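Local structure of Non-structural protein NS1 (Murine minute virus, 4R94) at residues A[83-86]-A[87-91]; A[142-145]-A[146-149]; A[200-203]-A[204-207]. The protein nicks viral DNA at the replication origin through its N-terminal nuclease domain, the part present here, and unwinds DNA with an ATP-driven helicase. All blocks are in the same frame, centred on the assembly; numbering follows the deposited sequence.

Contact 1 of 3, residues A[83-86]-A[87-91]; sequences TKKQ and VFIFD
The side-chain amide of Gln86 lies flat against the ring of Phe90 one helical turn later, the two planes only 12° apart. NE2 sits over the middle of the ring, 3.5 Å from Phe90 CE1, while CG of Gln86 approaches Phe90 CE2 at 3.4 Å, so the chain runs across the aromatic face from rim to centre. Gln86 reaches this place because its CG is anti to the backbone N (chi1 180°) and the chain then bends at chi2 (69°), turning the amide onto the ring of the following turn. Its polar end is held from beyond the helix: OE1 takes a hydrogen bond from the backbone N of Tyr47, which fixes the rotation of the stacked amide, and Trp126 stacks on the ring of Phe90. All this belongs to the first turns of helix 81-104, a helix of the nuclease domain that packs on helix 54-70 and on strands 112-121 and 227-232 of the central antiparallel sheet. Phe88 leaves the helix in another direction, side by side with Lys84. One face of its ring lies over the carbonyl oxygen of Lys84, offset toward the rim, with Phe88 CG 3.1 Å from Lys84 O; that same oxygen accepts the i-to-i+4 bond from Phe88 N at 2.9 Å. CB of Lys84 touches Phe88 CZ at 4.1 Å, and Trp67 of helix 54-70 meets the Phe88 ring with its plane steeply inclined. Val87 turns CG2 back over the preceding turn, 3.3 Å from Thr83 O, and its side chain also packs against Phe228 and His118.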
loop_
_atom_site.group_PDB
_atom_site.type_symbol
_atom_site.label_atom_id
_atom_site.label_comp_id
_atom_site.label_asym_id
_atom_site.label_seq_id
_atom_site.Cartn_x
_atom_site.Cartn_y
_atom_site.Cartn_z
ATOM N N THR A 83 -1.400 -14.992 6.135
ATOM C CA THR A 83 -0.736 -13.703 5.992
ATOM C C THR A 83 -0.704 -13.276 4.524
ATOM O O THR A 83 -1.076 -12.144 4.183
ATOM C CB THR A 83 0.670 -13.765 6.585
ATOM O OG1 THR A 83 0.564 -13.835 8.017
ATOM C CG2 THR A 83 1.488 -12.527 6.206
ATOM N N LYS A 84 -0.274 -14.178 3.655
ATOM C CA LYS A 84 -0.282 -13.913 2.219
ATOM C C LYS A 84 -1.678 -13.563 1.718
ATOM O O LYS A 84 -1.861 -12.593 0.983
ATOM C CB LYS A 84 0.259 -15.119 1.446
ATOM C CG LYS A 84 1.782 -15.263 1.528
ATOM C CD LYS A 84 2.257 -16.603 0.950
ATOM C CE LYS A 84 1.753 -16.816 -0.467
ATOM N NZ LYS A 84 2.080 -18.183 -0.990
ATOM N N LYS A 85 -2.665 -14.353 2.111
ATOM C CA LYS A 85 -4.031 -14.085 1.690
ATOM C C LYS A 85 -4.491 -12.695 2.110
ATOM O O LYS A 85 -5.097 -11.966 1.318
ATOM C CB LYS A 85 -4.982 -15.124 2.261
ATOM C CG LYS A 85 -6.352 -15.077 1.614
ATOM C CD LYS A 85 -6.975 -16.454 1.598
ATOM C CE LYS A 85 -8.014 -16.580 0.495
ATOM N NZ LYS A 85 -7.422 -16.715 -0.865
ATOM N N GLN A 86 -4.211 -12.328 3.352
ATOM C CA GLN A 86 -4.677 -11.030 3.824
ATOM C C GLN A 86 -3.965 -9.901 3.093
ATOM O O GLN A 86 -4.593 -8.874 2.776
ATOM C CB GLN A 86 -4.502 -10.902 5.336
ATOM C CG GLN A 86 -4.970 -9.550 5.900
ATOM C CD GLN A 86 -6.482 -9.387 5.836
ATOM O OE1 GLN A 86 -7.185 -9.723 6.790
ATOM N NE2 GLN A 86 -6.989 -8.874 4.705
ATOM N N VAL A 87 -2.671 -10.073 2.826
ATOM C CA VAL A 87 -1.923 -9.027 2.106
ATOM C C VAL A 87 -2.477 -8.865 0.681
ATOM O O VAL A 87 -2.610 -7.738 0.185
ATOM C CB VAL A 87 -0.425 -9.332 2.062
ATOM C CG1 VAL A 87 0.285 -8.414 1.077
ATOM C CG2 VAL A 87 0.179 -9.173 3.459
ATOM N N PHE A 88 -2.829 -9.976 0.035
ATOM C CA PHE A 88 -3.409 -9.906 -1.312
ATOM C C PHE A 88 -4.746 -9.166 -1.296
ATOM O O PHE A 88 -5.019 -8.318 -2.153
ATOM C CB PHE A 88 -3.621 -11.302 -1.909
ATOM C CG PHE A 88 -2.360 -12.096 -2.047
ATOM C CD1 PHE A 88 -1.124 -11.458 -2.100
ATOM C CD2 PHE A 88 -2.410 -13.478 -2.117
ATOM C CE1 PHE A 88 0.040 -12.194 -2.222
ATOM C CE2 PHE A 88 -1.246 -14.219 -2.243
ATOM C CZ PHE A 88 -0.028 -13.579 -2.293
ATOM N N ILE A 89 -5.583 -9.504 -0.320
ATOM C CA ILE A 89 -6.833 -8.793 -0.132
ATOM C C ILE A 89 -6.572 -7.304 0.116
ATOM O O ILE A 89 -7.197 -6.474 -0.509
ATOM C CB ILE A 89 -7.648 -9.396 1.018
ATOM C CG1 ILE A 89 -8.163 -10.781 0.585
ATOM C CG2 ILE A 89 -8.806 -8.469 1.401
ATOM C CD1 ILE A 89 -8.805 -11.585 1.697
ATOM N N PHE A 90 -5.651 -6.963 1.012
ATOM C CA PHE A 90 -5.419 -5.541 1.279
ATOM C C PHE A 90 -4.902 -4.817 0.034
ATOM O O PHE A 90 -5.245 -3.658 -0.195
ATOM C CB PHE A 90 -4.443 -5.353 2.437
ATOM C CG PHE A 90 -5.047 -5.556 3.794
ATOM C CD1 PHE A 90 -6.394 -5.278 4.040
ATOM C CD2 PHE A 90 -4.258 -6.012 4.843
ATOM C CE1 PHE A 90 -6.942 -5.462 5.318
ATOM C CE2 PHE A 90 -4.799 -6.174 6.112
ATOM C CZ PHE A 90 -6.136 -5.908 6.349
ATOM N N ASP A 91 -4.097 -5.495 -0.783
ATOM C CA ASP A 91 -3.601 -4.858 -2.013
ATOM C C ASP A 91 -4.779 -4.464 -2.886
ATOM O O ASP A 91 -4.841 -3.339 -3.386
ATOM C CB ASP A 91 -2.650 -5.785 -2.775
ATOM C CG ASP A 91 -1.815 -5.043 -3.803
ATOM O OD1 ASP A 91 -1.054 -4.134 -3.403
ATOM O OD2 ASP A 91 -1.932 -5.370 -5.009
#

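Contact 2 of 3, residues A[142-145]-A[146-149]; sequences GKWW and RRQL
Gly142 and Arg146 are joined by the first of four successive i-to-i+4 hydrogen bonds, Arg146 N to Gly142 O at 2.9 Å, and the series continues through Arg147 to Lys143, Gln148 to Trp144 and Leu149 to Trp145. The eight residues are thus the regular alpha-helical opening of helix 142-160, which packs against helix 81-104 and the face of strand 24-31 in the central antiparallel sheet of the nuclease domain. On one flank of the helix, Trp144 and Gln148 form a CH-pi contact. CG of Gln148 stands over the centre of the six-membered ring of Trp144, 3.4 Å from the centroid and 13° off the ring normal. With chi1 of Trp144 at -179°, CG lies beside the carbonyl carbon and the indole hangs over the next turn; Gln148, bent at chi2, carries its amide along the same face toward NE1 of the indole, the planes 23° apart. Arg147 comes to the pyrrole side of the same indole: its NH2 is 3.2 Å from Trp144 CD1, and the guanidinium stands nearly perpendicular to the ring. Lys105 adds a cation-pi contact with Trp144. Toward the sheet, Trp145 is buried among Phe26, Phe28 and Phe137. Leu149 meets the edge of this indole, with CD1 4.0 Å from Trp145 CE3, and continues the apolar surface onto Phe30 and Val101. Arg146 bends away over the opposite flank from Trp144, its NH1 hydrogen-bonded to the backbone O of Val183 and to OD1 of Asn150. A water lying in the guanidinium plane accepts from Arg146 NE at 2.9 Å and donates to Lys143 O, also at 2.9 Å.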
loop_
_atom_site.group_PDB
_atom_site.type_symbol
_atom_site.label_atom_id
_atom_site.label_comp_id
_atom_site.label_asym_id
_atom_site.label_seq_id
_atom_site.Cartn_x
_atom_site.Cartn_y
_atom_site.Cartn_z
ATOM N N GLY A 142 -3.585 17.536 -0.761
ATOM C CA GLY A 142 -3.165 16.399 0.050
ATOM C C GLY A 142 -4.105 16.037 1.180
ATOM O O GLY A 142 -4.460 14.862 1.353
ATOM N N LYS A 143 -4.513 17.036 1.956
ATOM C CA LYS A 143 -5.432 16.811 3.076
ATOM C C LYS A 143 -6.762 16.214 2.632
ATOM O O LYS A 143 -7.273 15.298 3.272
ATOM C CB LYS A 143 -5.692 18.116 3.823
ATOM C CG LYS A 143 -4.512 18.589 4.660
ATOM C CD LYS A 143 -4.597 20.087 4.897
ATOM C CE LYS A 143 -3.870 20.485 6.164
ATOM N NZ LYS A 143 -4.603 20.001 7.369
ATOM N N TRP A 144 -7.317 16.753 1.549
ATOM C CA TRP A 144 -8.543 16.224 0.967
ATOM C C TRP A 144 -8.359 14.774 0.531
ATOM O O TRP A 144 -9.233 13.934 0.774
ATOM C CB TRP A 144 -8.985 17.077 -0.226
ATOM C CG TRP A 144 -10.262 16.627 -0.879
ATOM C CD1 TRP A 144 -11.526 17.055 -0.589
ATOM C CD2 TRP A 144 -10.396 15.682 -1.951
ATOM N NE1 TRP A 144 -12.438 16.434 -1.410
ATOM C CE2 TRP A 144 -11.770 15.588 -2.257
ATOM C CE3 TRP A 144 -9.489 14.906 -2.678
ATOM C CZ2 TRP A 144 -12.255 14.748 -3.256
ATOM C CZ3 TRP A 144 -9.971 14.078 -3.673
ATOM C CH2 TRP A 144 -11.342 14.003 -3.953
ATOM N N TRP A 145 -7.222 14.485 -0.096
ATOM C CA TRP A 145 -6.950 13.129 -0.568
ATOM C C TRP A 145 -6.891 12.172 0.615
ATOM O O TRP A 145 -7.490 11.091 0.569
ATOM C CB TRP A 145 -5.641 13.077 -1.379
ATOM C CG TRP A 145 -5.885 13.107 -2.868
ATOM C CD1 TRP A 145 -6.033 14.218 -3.651
ATOM C CD2 TRP A 145 -6.028 11.978 -3.736
ATOM N NE1 TRP A 145 -6.250 13.845 -4.960
ATOM C CE2 TRP A 145 -6.253 12.474 -5.037
ATOM C CE3 TRP A 145 -5.981 10.587 -3.540
ATOM C CZ2 TRP A 145 -6.443 11.633 -6.138
ATOM C CZ3 TRP A 145 -6.158 9.754 -4.634
ATOM C CH2 TRP A 145 -6.388 10.280 -5.919
ATOM N N ARG A 146 -6.188 12.558 1.682
ATOM C CA ARG A 146 -6.108 11.681 2.854
ATOM C C ARG A 146 -7.486 11.413 3.438
ATOM O O ARG A 146 -7.807 10.279 3.801
ATOM C CB ARG A 146 -5.206 12.264 3.942
ATOM C CG ARG A 146 -4.876 11.255 5.061
ATOM C CD ARG A 146 -4.805 11.912 6.449
ATOM N NE ARG A 146 -6.119 12.398 6.867
ATOM C CZ ARG A 146 -7.091 11.625 7.347
ATOM N NH1 ARG A 146 -6.901 10.319 7.474
ATOM N NH2 ARG A 146 -8.265 12.154 7.697
ATOM N N ARG A 147 -8.309 12.450 3.529
ATOM C CA ARG A 147 -9.647 12.270 4.085
ATOM C C ARG A 147 -10.514 11.335 3.239
ATOM O O ARG A 147 -11.163 10.433 3.775
ATOM C CB ARG A 147 -10.345 13.620 4.244
ATOM C CG ARG A 147 -11.742 13.486 4.831
ATOM C CD ARG A 147 -12.288 14.833 5.266
ATOM N NE ARG A 147 -12.213 15.820 4.191
ATOM C CZ ARG A 147 -13.113 15.934 3.219
ATOM N NH1 ARG A 147 -14.160 15.120 3.184
ATOM N NH2 ARG A 147 -12.968 16.860 2.282
ATOM N N GLN A 148 -10.515 11.545 1.927
ATOM C CA GLN A 148 -11.317 10.733 1.018
ATOM C C GLN A 148 -10.858 9.286 1.040
ATOM O O GLN A 148 -11.677 8.356 1.102
ATOM C CB GLN A 148 -11.239 11.275 -0.404
ATOM C CG GLN A 148 -11.886 12.634 -0.552
ATOM C CD GLN A 148 -13.368 12.580 -0.262
ATOM O OE1 GLN A 148 -14.057 11.652 -0.688
ATOM N NE2 GLN A 148 -13.865 13.565 0.477
ATOM N N LEU A 149 -9.544 9.106 0.988
ATOM C CA LEU A 149 -8.975 7.774 1.054
ATOM C C LEU A 149 -9.366 7.083 2.351
ATOM O O LEU A 149 -9.656 5.896 2.337
ATOM C CB LEU A 149 -7.441 7.820 0.908
ATOM C CG LEU A 149 -6.926 8.072 -0.514
ATOM C CD1 LEU A 149 -5.396 8.149 -0.487
ATOM C CD2 LEU A 149 -7.417 7.023 -1.547
HETATM O O HOH W 1 -6.787 15.112 6.120
#

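Contact 3 of 3, residues A[200-203]-A[204-207]; sequences CVLF and GNMI
A strand-to-helix junction forms this contact: strand 201-202, paired antiparallel with strand 24-31, runs straight into helix 203-211, which carries the nuclease tyrosine Tyr210. Leu202 occupies the N-cap position, and its carbonyl oxygen receives the first bond of the helix, from Met206 N at 2.9 Å; Phe203 O takes the next, from Ile207 N at 3.1 Å. The main side-chain meeting is between Phe203 and Ile207. The terminal methyl CD1 of Ile207 is set over the centre of the Phe203 ring, 3.6 Å from its centroid and 13° off the normal, in a CH-pi contact. The ring is brought alongside the following turn by chi1 of -172°, which places CG beside the carbonyl carbon. Leu131 and Phe115, from strands 125-134 and 112-121, pack on both residues and make this the buried side of the helix. Met206 sends its side chain backward to the strand: bends at chi2 and chi3 curl the thioether so that CE rests 4.0 Å from Val201 CB, with Leu131 also touching Met206. On the outer side, Leu202 and Asn205 lie side by side, CD1 of the leucine 3.8 Å from ND2 of the asparagine, while Asn205 OD1 is hydrogen-bonded to the hydroxyl of Tyr252. The side chain of Met206 lies close to that of Tyr210 and about 10 Å from the bound magnesium ion. A helix carrying the nucleophilic tyrosine beside a sheet that bears the histidine metal ligands, here His127 and His129, is the arrangement of the HUH nucleases that initiate rolling-circle-type replication.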
loop_
_atom_site.group_PDB
_atom_site.type_symbol
_atom_site.label_atom_id
_atom_site.label_comp_id
_atom_site.label_asym_id
_atom_site.label_seq_id
_atom_site.Cartn_x
_atom_site.Cartn_y
_atom_site.Cartn_z
ATOM N N CYS A 200 5.230 16.559 -0.054
ATOM C CA CYS A 200 5.359 15.719 -1.228
ATOM C C CYS A 200 6.760 15.122 -1.256
ATOM O O CYS A 200 7.717 15.692 -0.702
ATOM C CB CYS A 200 5.060 16.510 -2.495
ATOM S SG CYS A 200 3.337 17.075 -2.566
ATOM N N VAL A 201 6.876 13.949 -1.861
ATOM C CA VAL A 201 8.176 13.324 -2.004
ATOM C C VAL A 201 8.479 13.154 -3.476
ATOM O O VAL A 201 7.601 13.347 -4.323
ATOM C CB VAL A 201 8.251 11.969 -1.280
ATOM C CG1 VAL A 201 7.950 12.145 0.203
ATOM C CG2 VAL A 201 7.283 10.971 -1.898
ATOM N N LEU A 202 9.729 12.819 -3.780
ATOM C CA LEU A 202 10.141 12.607 -5.159
ATOM C C LEU A 202 10.028 11.122 -5.508
ATOM O O LEU A 202 10.726 10.275 -4.922
ATOM C CB LEU A 202 11.576 13.122 -5.382
ATOM C CG LEU A 202 11.770 14.637 -5.254
ATOM C CD1 LEU A 202 13.154 15.024 -5.772
ATOM C CD2 LEU A 202 10.702 15.429 -5.972
ATOM N N PHE A 203 9.152 10.829 -6.472
ATOM C CA PHE A 203 8.722 9.476 -6.807
ATOM C C PHE A 203 9.867 8.496 -7.084
ATOM O O PHE A 203 10.079 7.552 -6.330
ATOM C CB PHE A 203 7.784 9.549 -8.009
ATOM C CG PHE A 203 7.104 8.253 -8.353
ATOM C CD1 PHE A 203 6.011 7.801 -7.620
ATOM C CD2 PHE A 203 7.510 7.526 -9.464
ATOM C CE1 PHE A 203 5.357 6.616 -7.967
ATOM C CE2 PHE A 203 6.860 6.345 -9.822
ATOM C CZ PHE A 203 5.785 5.885 -9.068
ATOM N N GLY A 204 10.603 8.714 -8.170
ATOM C CA GLY A 204 11.674 7.803 -8.538
ATOM C C GLY A 204 12.738 7.668 -7.459
ATOM O O GLY A 204 13.173 6.564 -7.151
ATOM N N ASN A 205 13.140 8.787 -6.868
ATOM C CA ASN A 205 14.199 8.727 -5.869
ATOM C C ASN A 205 13.803 7.943 -4.630
ATOM O O ASN A 205 14.578 7.132 -4.139
ATOM C CB ASN A 205 14.652 10.131 -5.465
ATOM C CG ASN A 205 15.396 10.839 -6.574
ATOM O OD1 ASN A 205 15.776 10.230 -7.584
ATOM N ND2 ASN A 205 15.602 12.143 -6.399
ATOM N N MET A 206 12.595 8.183 -4.126
ATOM C CA MET A 206 12.122 7.473 -2.946
ATOM C C MET A 206 12.021 5.966 -3.205
ATOM O O MET A 206 12.344 5.160 -2.340
ATOM C CB MET A 206 10.762 8.018 -2.484
ATOM C CG MET A 206 10.273 7.391 -1.189
ATOM S SD MET A 206 11.304 7.840 0.227
ATOM C CE MET A 206 11.215 9.606 0.051
ATOM N N ILE A 207 11.560 5.581 -4.394
ATOM C CA ILE A 207 11.475 4.162 -4.695
ATOM C C ILE A 207 12.883 3.529 -4.776
ATOM O O ILE A 207 13.162 2.542 -4.091
ATOM C CB ILE A 207 10.676 3.940 -5.993
ATOM C CG1 ILE A 207 9.247 4.459 -5.775
ATOM C CG2 ILE A 207 10.716 2.458 -6.390
ATOM C CD1 ILE A 207 8.400 4.532 -7.048
#

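Overall arrangement
The three contacts follow one another along the chain within a single nuclease domain, and none touches another. Contact 1 lies near the start of helix 81-104, contact 2 opens helix 142-160, and contact 3 passes from strand 201-202 into helix 203-211. Centre to centre, contact 1 is about 24 Å from contact 2 and about 25 Å from contact 3, across the chain's centre from both; the centres of contacts 2 and 3 are about 19 Å apart. Helix 81-104 also reaches contact 2 through Val101. Contact 3 sets the Tyr210 helix, and contact 1 a flanking helix, against the strands bearing the metal ligands Glu119, His127 and His129; contact 2 packs on the same sheet through strand 24-31.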